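Local coordinates for uncharacterized protein (Bacteroides eggerthii DSM 20697, PDB 4ECO) that is of unknown function but, as a leucine-rich repeat protein with a curved solenoid fold, probably takes part in protein binding, at residues G95-P98 and D99-Q103; I181-D185 and T186-Q190; C373-T376 and E377-N381; I462-G466 and N467-E471. All blocks are in the same frame, centred on the assembly; numbering follows the deposited sequence.

Contact 1: residues G95-P98 and D99-Q103; sequences GRVP and DAIGQ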
ATOM      1  N   GLY A  95     -19.006  27.365  -0.338  1.00 41.00           N
ATOM      2  CA  GLY A  95     -19.959  27.914  -1.291  1.00 41.44           C
ATOM      3  C   GLY A  95     -20.122  27.100  -2.548  1.00 46.93           C
ATOM      4  O   GLY A  95     -19.913  25.882  -2.550  1.00 46.77           O
ATOM      5  N   ARG A  96     -20.496  27.789  -3.630  1.00 44.62           N
ATOM      6  CA  ARG A  96     -20.773  27.185  -4.935  1.00 44.64           C
ATOM      7  C   ARG A  96     -19.766  27.686  -5.969  1.00 48.27           C
ATOM      8  O   ARG A  96     -19.545  28.891  -6.042  1.00 49.26           O
ATOM      9  CB  ARG A  96     -22.219  27.522  -5.353  1.00 43.01           C
ATOM     10  CG  ARG A  96     -23.291  26.923  -4.416  1.00 48.12           C
ATOM     11  CD  ARG A  96     -24.664  27.580  -4.552  1.00 47.06           C
ATOM     12  NE  ARG A  96     -25.118  27.676  -5.945  1.00 39.10           N
ATOM     13  CZ  ARG A  96     -25.902  26.788  -6.550  1.00 50.91           C
ATOM     14  NH1 ARG A  96     -26.361  25.735  -5.884  1.00 37.73           N
ATOM     15  NH2 ARG A  96     -26.245  26.955  -7.822  1.00 36.41           N
ATOM     16  N   VAL A  97     -19.114  26.771  -6.728  1.00 42.37           N
ATOM     17  CA  VAL A  97     -18.114  27.134  -7.752  1.00 40.00           C
ATOM     18  C   VAL A  97     -18.892  27.751  -8.907  1.00 44.70           C
ATOM     19  O   VAL A  97     -19.761  27.084  -9.472  1.00 46.05           O
ATOM     20  CB  VAL A  97     -17.210  25.945  -8.155  1.00 41.48           C
ATOM     21  CG1 VAL A  97     -16.209  26.356  -9.223  1.00 41.08           C
ATOM     22  CG2 VAL A  97     -16.478  25.388  -6.933  1.00 39.11           C
ATOM     23  N   PRO A  98     -18.698  29.072  -9.157  1.00 41.70           N
ATOM     24  CA  PRO A  98     -19.538  29.763 -10.151  1.00 41.45           C
ATOM     25  C   PRO A  98     -19.153  29.449 -11.585  1.00 46.00           C
ATOM     26  O   PRO A  98     -18.087  28.900 -11.833  1.00 45.19           O
ATOM     27  CB  PRO A  98     -19.315  31.246  -9.825  1.00 43.68           C
ATOM     28  CG  PRO A  98     -17.976  31.323  -9.221  1.00 47.96           C
ATOM     29  CD  PRO A  98     -17.707  29.999  -8.546  1.00 43.08           C
ATOM     30  N   ASP A  99     -20.021  29.849 -12.533  1.00 44.45           N
ATOM     31  CA  ASP A  99     -19.864  29.634 -13.968  1.00 45.28           C
ATOM     32  C   ASP A  99     -18.670  30.403 -14.516  1.00 48.88           C
ATOM     33  O   ASP A  99     -18.227  30.117 -15.630  1.00 50.41           O
ATOM     34  CB  ASP A  99     -21.155  30.041 -14.711  1.00 49.09           C
ATOM     35  CG  ASP A  99     -22.402  29.397 -14.134  1.00 60.65           C
ATOM     36  OD1 ASP A  99     -22.422  28.151 -13.989  1.00 59.92           O
ATOM     37  OD2 ASP A  99     -23.316  30.134 -13.752  1.00 68.44           O
ATOM     38  N   ALA A 100     -18.136  31.348 -13.720  1.00 44.38           N
ATOM     39  CA  ALA A 100     -16.966  32.177 -14.033  1.00 44.81           C
ATOM     40  C   ALA A 100     -15.700  31.308 -14.267  1.00 50.08           C
ATOM     41  O   ALA A 100     -14.774  31.743 -14.961  1.00 51.22           O
ATOM     42  CB  ALA A 100     -16.715  33.174 -12.902  1.00 44.60           C
ATOM     43  N   ILE A 101     -15.696  30.068 -13.730  1.00 43.93           N
ATOM     44  CA  ILE A 101     -14.596  29.114 -13.832  1.00 41.83           C
ATOM     45  C   ILE A 101     -14.264  28.845 -15.322  1.00 46.86           C
ATOM     46  O   ILE A 101     -13.078  28.744 -15.654  1.00 46.49           O
ATOM     47  CB  ILE A 101     -14.906  27.806 -13.028  1.00 42.55           C
ATOM     48  CG1 ILE A 101     -13.689  26.876 -12.887  1.00 41.36           C
ATOM     49  CG2 ILE A 101     -16.143  27.053 -13.494  1.00 42.17           C
ATOM     50  CD1 ILE A 101     -12.936  27.051 -11.602  1.00 40.90           C
ATOM     51  N   GLY A 102     -15.293  28.840 -16.185  1.00 44.39           N
ATOM     52  CA  GLY A 102     -15.195  28.605 -17.629  1.00 45.15           C
ATOM     53  C   GLY A 102     -14.368  29.607 -18.420  1.00 49.67           C
ATOM     54  O   GLY A 102     -14.000  29.339 -19.561  1.00 49.07           O
ATOM     55  N   GLN A 103     -14.046  30.753 -17.812  1.00 47.00           N
ATOM     56  CA  GLN A 103     -13.221  31.809 -18.395  1.00 47.96           C
ATOM     57  C   GLN A 103     -11.748  31.373 -18.474  1.00 52.67           C
ATOM     58  O   GLN A 103     -11.050  31.711 -19.442  1.00 54.88           O
ATOM     59  CB  GLN A 103     -13.367  33.113 -17.558  1.00 48.87           C
ATOM     60  CG  GLN A 103     -12.442  34.276 -17.933  1.00 56.69           C
ATOM     61  CD  GLN A 103     -12.388  34.604 -19.405  1.00 69.31           C
ATOM     62  OE1 GLN A 103     -13.405  34.655 -20.118  1.00 63.61           O
ATOM     63  NE2 GLN A 103     -11.179  34.827 -19.882  1.00 56.91           N
TER
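Pro98 and Ile101 meet where the short strand 96-97 gives way to the 3-10 segment 99-103. The carbonyl of Pro98 opens this turn: Ile101 N donates to Pro98 O over 3.3 Å in a nearly straight bond (N-H...O 169°), the donor nitrogen approaching from above the carbonyl plane, 43° out of it. The ethyl branch of Ile101 runs from CB anti to the backbone N (chi1 -170°), which carries it back toward Val97; there Ile101 CD1 lies 4.1 Å from Val97 CG1, the two side chains crossing at a slant. The other branch of Ile101, CG2, lies beside the Pro98 carbonyl oxygen. On the proline ring, Pro98 CG makes a loose apolar contact with Ala100 CB at 4.3 Å. Backbone bonds from Gly102 N to Asp99 O and from Gln103 N to Ala100 O continue the winding. Asp99 turns away from this apolar side; its carboxylate accepts from Glu228 N and Ser199 OG at OD1 and from Asn229 N and Ser232 OG at OD2, so the buried group has four hydrogen-bond partners, which would balance its probable negative charge. The sequence GRVPDAIG is consistent with the second-strand pattern of plant-type leucine-rich repeats. Pro98 and Ile101 pack on helix 27-41 through Ile38, Asp99 and Ala100 touch helix 233-238, and strand 96-97 pairs in parallel with strand 194-198.

Contact 2: residues I181-D185 and T186-Q190; sequences ITLKD and TQIGQ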
ATOM      1  N   ILE A 181       0.046   5.321   6.022  1.00 46.19           N
ATOM      2  CA  ILE A 181      -1.005   5.923   6.826  1.00 44.37           C
ATOM      3  C   ILE A 181      -2.274   5.105   6.681  1.00 47.80           C
ATOM      4  O   ILE A 181      -2.637   4.695   5.575  1.00 45.57           O
ATOM      5  CB  ILE A 181      -1.251   7.418   6.432  1.00 46.68           C
ATOM      6  CG1 ILE A 181       0.027   8.273   6.442  1.00 46.85           C
ATOM      7  CG2 ILE A 181      -2.401   8.081   7.200  1.00 44.76           C
ATOM      8  CD1 ILE A 181       0.845   8.293   7.739  1.00 54.77           C
ATOM      9  N   THR A 182      -2.952   4.888   7.817  1.00 46.11           N
ATOM     10  CA  THR A 182      -4.256   4.263   7.865  1.00 46.43           C
ATOM     11  C   THR A 182      -5.204   5.313   8.373  1.00 54.09           C
ATOM     12  O   THR A 182      -4.958   5.909   9.430  1.00 55.12           O
ATOM     13  CB  THR A 182      -4.276   2.973   8.702  1.00 52.86           C
ATOM     14  OG1 THR A 182      -3.284   2.059   8.216  1.00 46.35           O
ATOM     15  CG2 THR A 182      -5.675   2.307   8.713  1.00 52.24           C
ATOM     16  N   LEU A 183      -6.273   5.576   7.617  1.00 52.30           N
ATOM     17  CA  LEU A 183      -7.247   6.560   8.056  1.00 52.54           C
ATOM     18  C   LEU A 183      -8.014   6.089   9.269  1.00 61.06           C
ATOM     19  O   LEU A 183      -8.451   4.931   9.337  1.00 61.30           O
ATOM     20  CB  LEU A 183      -8.259   6.907   6.961  1.00 51.86           C
ATOM     21  CG  LEU A 183      -7.830   7.757   5.808  1.00 54.67           C
ATOM     22  CD1 LEU A 183      -9.039   8.226   5.082  1.00 54.60           C
ATOM     23  CD2 LEU A 183      -7.047   8.972   6.257  1.00 56.20           C
ATOM     24  N   LYS A 184      -8.203   7.014  10.204  1.00 60.58           N
ATOM     25  CA  LYS A 184      -9.029   6.832  11.390  1.00 62.29           C
ATOM     26  C   LYS A 184     -10.465   7.139  10.938  1.00 71.68           C
ATOM     27  O   LYS A 184     -10.645   8.072  10.140  1.00 72.43           O
ATOM     28  CB  LYS A 184      -8.528   7.747  12.525  1.00 63.86           C
ATOM     29  CG  LYS A 184      -7.050   7.564  12.841  1.00 76.28           C
ATOM     30  CD  LYS A 184      -6.517   8.525  13.891  1.00 89.41           C
ATOM     31  CE  LYS A 184      -5.066   8.229  14.215  1.00104.68           C
ATOM     32  NZ  LYS A 184      -4.619   8.872  15.485  1.00118.47           N
ATOM     33  N   ASP A 185     -11.478   6.360  11.381  1.00 70.35           N
ATOM     34  CA  ASP A 185     -12.870   6.570  10.936  1.00 71.95           C
ATOM     35  C   ASP A 185     -13.387   7.999  11.256  1.00 73.78           C
ATOM     36  O   ASP A 185     -14.412   8.418  10.711  1.00 73.67           O
ATOM     37  CB  ASP A 185     -13.814   5.506  11.511  1.00 76.09           C
ATOM     38  CG  ASP A 185     -13.653   4.170  10.795  1.00 99.94           C
ATOM     39  OD1 ASP A 185     -12.641   3.466  11.061  1.00102.96           O
ATOM     40  OD2 ASP A 185     -14.494   3.860   9.910  1.00108.49           O
ATOM     41  N   THR A 186     -12.626   8.758  12.056  1.00 68.40           N
ATOM     42  CA  THR A 186     -12.864  10.159  12.376  1.00 68.06           C
ATOM     43  C   THR A 186     -12.603  11.002  11.117  1.00 71.37           C
ATOM     44  O   THR A 186     -13.318  11.978  10.864  1.00 72.88           O
ATOM     45  CB  THR A 186     -11.946  10.595  13.531  1.00 78.57           C
ATOM     46  OG1 THR A 186     -11.759   9.529  14.474  1.00 82.20           O
ATOM     47  CG2 THR A 186     -12.419  11.873  14.203  1.00 76.57           C
ATOM     48  N   GLN A 187     -11.559  10.622  10.337  1.00 63.44           N
ATOM     49  CA  GLN A 187     -11.177  11.310   9.108  1.00 60.54           C
ATOM     50  C   GLN A 187     -12.118  10.960   7.956  1.00 59.42           C
ATOM     51  O   GLN A 187     -12.268  11.788   7.054  1.00 60.41           O
ATOM     52  CB  GLN A 187      -9.733  10.986   8.709  1.00 60.77           C
ATOM     53  CG  GLN A 187      -8.677  11.472   9.684  1.00 63.04           C
ATOM     54  CD  GLN A 187      -7.340  10.850   9.354  1.00 70.85           C
ATOM     55  OE1 GLN A 187      -7.058   9.680   9.676  1.00 67.13           O
ATOM     56  NE2 GLN A 187      -6.491  11.611   8.679  1.00 51.49           N
ATOM     57  N   ILE A 188     -12.721   9.745   7.951  1.00 50.30           N
ATOM     58  CA  ILE A 188     -13.639   9.346   6.874  1.00 48.11           C
ATOM     59  C   ILE A 188     -14.922  10.151   7.007  1.00 51.89           C
ATOM     60  O   ILE A 188     -15.639  10.011   7.995  1.00 52.85           O
ATOM     61  CB  ILE A 188     -13.917   7.828   6.805  1.00 49.58           C
ATOM     62  CG1 ILE A 188     -12.598   7.049   6.684  1.00 48.86           C
ATOM     63  CG2 ILE A 188     -14.844   7.533   5.617  1.00 48.27           C
ATOM     64  CD1 ILE A 188     -12.702   5.558   6.908  1.00 58.27           C
ATOM     65  N   GLY A 189     -15.168  11.014   6.028  1.00 47.24           N
ATOM     66  CA  GLY A 189     -16.324  11.906   6.006  1.00 47.21           C
ATOM     67  C   GLY A 189     -16.060  13.267   6.631  1.00 50.23           C
ATOM     68  O   GLY A 189     -16.971  14.101   6.747  1.00 50.60           O
ATOM     69  N   GLN A 190     -14.813  13.475   7.082  1.00 46.29           N
ATOM     70  CA  GLN A 190     -14.318  14.711   7.681  1.00 45.53           C
ATOM     71  C   GLN A 190     -14.037  15.663   6.547  1.00 46.08           C
ATOM     72  O   GLN A 190     -13.193  15.390   5.682  1.00 46.08           O
ATOM     73  CB  GLN A 190     -13.070  14.427   8.538  1.00 46.68           C
ATOM     74  CG  GLN A 190     -12.472  15.615   9.272  1.00 58.15           C
ATOM     75  CD  GLN A 190     -11.209  15.193   9.960  1.00 73.68           C
ATOM     76  OE1 GLN A 190     -10.105  15.318   9.416  1.00 64.01           O
ATOM     77  NE2 GLN A 190     -11.360  14.601  11.138  1.00 75.78           N
TER
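Gln187 and Lys184 bond to each other twice. The side-chain oxygen Gln187 OE1 accepts from Lys184 N at 2.9 Å in an almost linear bond (172°), the donor only 16° from the plane of the amide carbonyl. In return Gln187 N donates to Lys184 O at 2.7 Å, and Ile188 N adds a weak bond of 3.4 Å to that same Lys184 O. Backbone N and O of Lys184 are thus both engaged by the following turn. Gln187 reaches the NH with CG beside its own backbone N (chi1 -65°) and its chain extended beyond, and the amide then passes across Leu183, whose CD2 lies 3.6 Å from Gln187 CD. The other methyl of Leu183, CD1, lies 4.1 Å from Ile188 CG1. An alanine in place of Gln187 would probably leave Lys184 N without this acceptor and uncover the Leu183 methyl the amide lies against. Beyond, a type II turn runs from Gln187 to Gln190, closed by Gln190 N on Gln187 O, and the side chain of Asn258 bridges Gln187 O and Gly189 N. Leu183 N, in turn, bonds to Tyr314 OH. In this irregular surface segment, local backbone turn bonds, supplemented by the Gln187 and Asn258 amides and the Tyr314 hydroxyl, therefore satisfy the backbone groups described and hold the chain in a defined shape.

Contact 3: residues C373-T376 and E377-N381; sequences CGFT and EQVEN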
ATOM      1  N   CYS A 373      -5.768 -12.013 -13.249  1.00 53.82           N
ATOM      2  CA  CYS A 373      -5.009 -11.007 -13.994  1.00 53.63           C
ATOM      3  C   CYS A 373      -3.623 -11.524 -14.395  1.00 58.54           C
ATOM      4  O   CYS A 373      -3.191 -12.586 -13.951  1.00 58.30           O
ATOM      5  CB  CYS A 373      -4.872  -9.739 -13.159  1.00 52.44           C
ATOM      6  SG  CYS A 373      -3.819  -9.938 -11.703  1.00 55.07           S
ATOM      7  N   GLY A 374      -2.927 -10.708 -15.190  1.00 55.06           N
ATOM      8  CA  GLY A 374      -1.539 -10.885 -15.577  1.00 54.83           C
ATOM      9  C   GLY A 374      -0.725  -9.870 -14.793  1.00 57.92           C
ATOM     10  O   GLY A 374      -1.284  -9.146 -13.958  1.00 54.97           O
ATOM     11  N   PHE A 375       0.598  -9.813 -15.029  1.00 55.97           N
ATOM     12  CA  PHE A 375       1.450  -8.864 -14.317  1.00 54.85           C
ATOM     13  C   PHE A 375       2.585  -8.312 -15.204  1.00 58.66           C
ATOM     14  O   PHE A 375       3.145  -9.033 -16.022  1.00 59.33           O
ATOM     15  CB  PHE A 375       2.059  -9.508 -13.049  1.00 56.13           C
ATOM     16  CG  PHE A 375       1.089 -10.099 -12.044  1.00 57.07           C
ATOM     17  CD1 PHE A 375       0.503  -9.305 -11.065  1.00 58.76           C
ATOM     18  CD2 PHE A 375       0.781 -11.458 -12.064  1.00 58.99           C
ATOM     19  CE1 PHE A 375      -0.414  -9.850 -10.159  1.00 58.64           C
ATOM     20  CE2 PHE A 375      -0.121 -12.002 -11.146  1.00 60.44           C
ATOM     21  CZ  PHE A 375      -0.709 -11.195 -10.200  1.00 57.37           C
ATOM     22  N   THR A 376       2.943  -7.041 -14.991  1.00 55.38           N
ATOM     23  CA  THR A 376       4.059  -6.367 -15.666  1.00 56.20           C
ATOM     24  C   THR A 376       5.380  -6.813 -14.999  1.00 64.31           C
ATOM     25  O   THR A 376       5.363  -7.205 -13.830  1.00 64.00           O
ATOM     26  CB  THR A 376       3.885  -4.825 -15.631  1.00 57.81           C
ATOM     27  OG1 THR A 376       4.326  -4.282 -14.380  1.00 56.56           O
ATOM     28  CG2 THR A 376       2.467  -4.369 -15.950  1.00 53.77           C
ATOM     29  N   GLU A 377       6.526  -6.712 -15.709  1.00 64.13           N
ATOM     30  CA  GLU A 377       7.849  -7.088 -15.175  1.00 64.62           C
ATOM     31  C   GLU A 377       8.324  -6.095 -14.092  1.00 68.26           C
ATOM     32  O   GLU A 377       9.381  -6.302 -13.491  1.00 69.38           O
ATOM     33  CB  GLU A 377       8.910  -7.162 -16.299  1.00 67.73           C
ATOM     34  CG  GLU A 377       8.497  -7.899 -17.570  1.00 83.91           C
ATOM     35  CD  GLU A 377       7.886  -7.029 -18.658  1.00115.73           C
ATOM     36  OE1 GLU A 377       7.243  -6.000 -18.333  1.00103.14           O
ATOM     37  OE2 GLU A 377       8.037  -7.399 -19.847  1.00118.46           O
ATOM     38  N   GLN A 378       7.524  -5.045 -13.817  1.00 63.29           N
ATOM     39  CA  GLN A 378       7.860  -3.972 -12.877  1.00 62.37           C
ATOM     40  C   GLN A 378       7.215  -4.162 -11.478  1.00 63.70           C
ATOM     41  O   GLN A 378       7.428  -3.309 -10.604  1.00 62.83           O
ATOM     42  CB  GLN A 378       7.439  -2.586 -13.451  1.00 64.09           C
ATOM     43  CG  GLN A 378       7.592  -2.386 -14.969  1.00 82.69           C
ATOM     44  CD  GLN A 378       8.942  -2.790 -15.522  1.00108.91           C
ATOM     45  OE1 GLN A 378      10.002  -2.570 -14.907  1.00105.03           O
ATOM     46  NE2 GLN A 378       8.920  -3.414 -16.702  1.00100.52           N
ATOM     47  N   VAL A 379       6.446  -5.266 -11.264  1.00 57.75           N
ATOM     48  CA  VAL A 379       5.776  -5.584  -9.988  1.00 54.79           C
ATOM     49  C   VAL A 379       6.801  -5.721  -8.867  1.00 59.24           C
ATOM     50  O   VAL A 379       7.752  -6.504  -8.967  1.00 60.53           O
ATOM     51  CB  VAL A 379       4.908  -6.861 -10.060  1.00 56.78           C
ATOM     52  CG1 VAL A 379       4.325  -7.210  -8.698  1.00 54.69           C
ATOM     53  CG2 VAL A 379       3.811  -6.731 -11.100  1.00 57.17           C
ATOM     54  N   GLU A 380       6.602  -4.960  -7.809  1.00 54.72           N
ATOM     55  CA  GLU A 380       7.489  -5.044  -6.655  1.00 53.50           C
ATOM     56  C   GLU A 380       6.777  -5.874  -5.587  1.00 54.64           C
ATOM     57  O   GLU A 380       7.176  -7.014  -5.352  1.00 53.05           O
ATOM     58  CB  GLU A 380       7.907  -3.647  -6.130  1.00 54.52           C
ATOM     59  CG  GLU A 380       9.138  -3.705  -5.238  1.00 65.16           C
ATOM     60  CD  GLU A 380       9.442  -2.550  -4.298  1.00 77.14           C
ATOM     61  OE1 GLU A 380       8.632  -1.598  -4.225  1.00 59.83           O
ATOM     62  OE2 GLU A 380      10.497  -2.611  -3.621  1.00 61.25           O
ATOM     63  N   ASN A 381       5.684  -5.325  -4.992  1.00 50.37           N
ATOM     64  CA  ASN A 381       4.911  -5.971  -3.930  1.00 48.57           C
ATOM     65  C   ASN A 381       3.420  -6.039  -4.247  1.00 51.73           C
ATOM     66  O   ASN A 381       2.849  -5.089  -4.812  1.00 52.32           O
ATOM     67  CB  ASN A 381       5.098  -5.229  -2.592  1.00 42.20           C
ATOM     68  CG  ASN A 381       6.486  -5.270  -2.004  1.00 50.52           C
ATOM     69  OD1 ASN A 381       7.144  -6.306  -1.950  1.00 59.34           O
ATOM     70  ND2 ASN A 381       6.943  -4.150  -1.488  1.00 33.80           N
TER
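Val379 folds back onto Phe375 and Thr376 across a type I beta turn running from Thr376 to Val379. The close-packed part is on the inner side of the turn. Val379 CG2 lies 3.8 Å from Phe375 CB and obliquely to the ring near Phe375 CD1, and the same methyl rests by the carbonyl oxygen of Thr376. Val379 holds that branch beside its backbone N, with CG1 anti to it (chi1 176°). The bonds of the turn are less secure: Val379 N to Thr376 O is weak at 3.4 Å, and so is Gln378 N to Thr376 OG1 at 3.3 Å, which makes a weak ST turn. Glu377 and Gln378, at the crest, make the solvent side. Their side chains bend at the second torsion, and Gln378 CB lies 3.7 Å from Thr376 OG1. Below the crest the chain is anchored on both flanks: strand 373-375 pairs in parallel with strand 354-359, whose Lys354 and Ala356 touch Thr376; the Phe375 ring meets that of Phe396; and Val379 packs on Met404 of strand 404-408.

Contact 4: residues I462-G466 and N467-E471; sequences INLMG and NMLTE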
ATOM      1  N   ILE A 462      10.733 -16.672   3.887  1.00 36.38           N
ATOM      2  CA  ILE A 462       9.382 -17.169   4.078  1.00 35.81           C
ATOM      3  C   ILE A 462       8.912 -16.859   5.508  1.00 41.08           C
ATOM      4  O   ILE A 462       9.647 -17.045   6.476  1.00 40.80           O
ATOM      5  CB  ILE A 462       9.281 -18.674   3.744  1.00 39.15           C
ATOM      6  CG1 ILE A 462       7.815 -19.157   3.694  1.00 38.91           C
ATOM      7  CG2 ILE A 462      10.171 -19.561   4.648  1.00 40.48           C
ATOM      8  CD1 ILE A 462       7.587 -20.476   2.983  1.00 41.01           C
ATOM      9  N   ASN A 463       7.663 -16.410   5.630  1.00 37.34           N
ATOM     10  CA  ASN A 463       7.087 -16.143   6.933  1.00 35.92           C
ATOM     11  C   ASN A 463       5.949 -17.083   7.132  1.00 38.80           C
ATOM     12  O   ASN A 463       4.972 -17.012   6.410  1.00 39.44           O
ATOM     13  CB  ASN A 463       6.645 -14.692   7.049  1.00 36.13           C
ATOM     14  CG  ASN A 463       6.522 -14.232   8.467  1.00 46.02           C
ATOM     15  OD1 ASN A 463       6.298 -15.012   9.435  1.00 38.41           O
ATOM     16  ND2 ASN A 463       6.652 -12.934   8.600  1.00 28.27           N
ATOM     17  N   LEU A 464       6.101 -18.023   8.041  1.00 35.99           N
ATOM     18  CA  LEU A 464       5.073 -19.032   8.329  1.00 34.52           C
ATOM     19  C   LEU A 464       4.616 -18.906   9.781  1.00 33.49           C
ATOM     20  O   LEU A 464       3.969 -19.798  10.312  1.00 31.18           O
ATOM     21  CB  LEU A 464       5.609 -20.429   8.020  1.00 34.52           C
ATOM     22  CG  LEU A 464       5.483 -20.830   6.574  1.00 38.81           C
ATOM     23  CD1 LEU A 464       6.425 -21.967   6.239  1.00 39.66           C
ATOM     24  CD2 LEU A 464       4.057 -21.200   6.247  1.00 41.07           C
HETATM   25  N   MSE A 465       4.929 -17.750  10.398  1.00 29.02           N
HETATM   26  CA  MSE A 465       4.566 -17.466  11.779  1.00 28.44           C
HETATM   27  C   MSE A 465       3.035 -17.495  11.958  1.00 37.34           C
HETATM   28  O   MSE A 465       2.293 -16.964  11.119  1.00 36.50           O
HETATM   29  CB  MSE A 465       5.152 -16.096  12.237  1.00 27.97           C
HETATM   30  CG  MSE A 465       4.608 -15.588  13.609  1.00 31.13           C
HETATM   31 SE   MSE A 465       2.876 -14.597  13.499  0.75 34.47          SE
HETATM   32  CE  MSE A 465       3.614 -12.940  12.834  1.00 29.81           C
ATOM     33  N   GLY A 466       2.597 -18.031  13.094  1.00 35.68           N
ATOM     34  CA  GLY A 466       1.178 -18.045  13.432  1.00 35.90           C
ATOM     35  C   GLY A 466       0.380 -18.983  12.571  1.00 40.44           C
ATOM     36  O   GLY A 466      -0.562 -18.560  11.908  1.00 39.37           O
ATOM     37  N   ASN A 467       0.766 -20.262  12.572  1.00 39.60           N
ATOM     38  CA  ASN A 467       0.088 -21.292  11.804  1.00 40.22           C
ATOM     39  C   ASN A 467      -0.120 -22.541  12.670  1.00 45.62           C
ATOM     40  O   ASN A 467      -0.121 -22.432  13.896  1.00 44.08           O
ATOM     41  CB  ASN A 467       0.847 -21.578  10.518  1.00 36.06           C
ATOM     42  CG  ASN A 467       0.459 -20.587   9.469  1.00 43.10           C
ATOM     43  OD1 ASN A 467      -0.678 -20.572   9.014  1.00 46.91           O
ATOM     44  ND2 ASN A 467       1.356 -19.702   9.106  1.00 29.65           N
HETATM   45  N   MSE A 468      -0.316 -23.701  12.041  1.00 45.78           N
HETATM   46  CA  MSE A 468      -0.670 -24.958  12.709  1.00 48.56           C
HETATM   47  C   MSE A 468       0.356 -26.053  12.540  1.00 52.14           C
HETATM   48  O   MSE A 468       0.042 -27.222  12.808  1.00 52.80           O
HETATM   49  CB  MSE A 468      -2.009 -25.477  12.137  1.00 52.70           C
HETATM   50  CG  MSE A 468      -3.172 -24.513  12.304  1.00 61.24           C
HETATM   51 SE   MSE A 468      -3.466 -24.126  14.189  0.75 70.91          SE
HETATM   52  CE  MSE A 468      -4.306 -22.230  13.915  1.00 66.20           C
ATOM     53  N   LEU A 469       1.568 -25.698  12.104  1.00 46.42           N
ATOM     54  CA  LEU A 469       2.629 -26.679  11.885  1.00 45.52           C
ATOM     55  C   LEU A 469       3.022 -27.357  13.202  1.00 50.57           C
ATOM     56  O   LEU A 469       3.065 -26.701  14.247  1.00 49.99           O
ATOM     57  CB  LEU A 469       3.844 -26.024  11.218  1.00 43.54           C
ATOM     58  CG  LEU A 469       3.565 -25.407   9.845  1.00 46.98           C
ATOM     59  CD1 LEU A 469       4.561 -24.322   9.521  1.00 47.71           C
ATOM     60  CD2 LEU A 469       3.486 -26.456   8.737  1.00 45.40           C
ATOM     61  N   THR A 470       3.201 -28.688  13.153  1.00 47.95           N
ATOM     62  CA  THR A 470       3.594 -29.526  14.295  1.00 47.32           C
ATOM     63  C   THR A 470       4.962 -30.144  14.018  1.00 50.76           C
ATOM     64  O   THR A 470       5.689 -30.480  14.963  1.00 49.47           O
ATOM     65  CB  THR A 470       2.544 -30.585  14.602  1.00 49.46           C
ATOM     66  OG1 THR A 470       2.133 -31.216  13.386  1.00 54.65           O
ATOM     67  CG2 THR A 470       1.339 -30.004  15.301  1.00 43.15           C
ATOM     68  N   GLU A 471       5.320 -30.274  12.722  1.00 47.56           N
ATOM     69  CA  GLU A 471       6.629 -30.760  12.293  1.00 48.41           C
ATOM     70  C   GLU A 471       6.847 -30.512  10.789  1.00 54.06           C
ATOM     71  O   GLU A 471       5.885 -30.506  10.010  1.00 53.64           O
ATOM     72  CB  GLU A 471       6.872 -32.245  12.638  1.00 51.03           C
ATOM     73  CG  GLU A 471       5.921 -33.240  12.002  1.00 66.10           C
ATOM     74  CD  GLU A 471       6.169 -34.661  12.450  1.00 98.76           C
ATOM     75  OE1 GLU A 471       7.315 -35.151  12.292  1.00 88.43           O
ATOM     76  OE2 GLU A 471       5.204 -35.284  12.946  1.00 99.38           O
TER
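Asn467 reaches back to Leu464 in the manner of the consensus asparagine of a leucine-rich repeat, the sequence INLMGNML matching the latter part of the LxxLxLxxNxL motif. Its amide turns into the loop that follows strand 461-463: CG stands beside the backbone N (chi1 -84°), and Asn467 ND2 donates to Leu464 O over 2.9 Å in a practically straight bond (177°). The oxygen lies in the plane of the amide, yet the amide nitrogen comes to the Leu464 carbonyl from above, 66° out of the carbonyl plane. Gly466, with left-handed backbone angles, carries the chain round between the two residues. Deeper in, Leu464 CB faces Leu469 CD1 at 4.3 Å, so the two consensus leucines bring their apolar side chains together beside the buried amide. Asn467 also spans to the preceding coil, where ND2 donates to Leu440 O and OD1 accepts from Ile445 N; the next coil repeats the scheme, Asn498 ND2 bonding to Leu464 O and Asn498 OD1 accepting from Leu469 N. These bonds form the asparagine ladder that runs along such solenoids. A leucine here would probably leave the carbonyl oxygens of Leu464 and Leu440 short of a donor and the NH of Ile445 without its acceptor, disturbing both coils at this edge. At the end of the strand a second asparagine shapes the backbone as an Asx turn: Asn463 OD1 accepts from the backbone N of Met465, a selenomethionine, at 3.2 Å.

Overall arrangement
From the N terminus the four contacts follow in series, each closing a short turn or loop within its own run of chain; none nest or cross. Contact 1 turns the chain from strand 96-97 beside helices 27-41 and 233-238. Contact 2, centred about 30 Å from it, shapes the loop between helix 160-168 and strand 194-198, and its partners Asn258 and Tyr314 come from later parts of the solenoid. Contact 3 links strand 373-375 to strand 381-383, and contact 4 leaves strand 461-463; both reach the same system of parallel strands, their centres about 27 Å apart. Contacts 1 and 4 lie on opposite sides of the chain's centre, about 60 Å between centres.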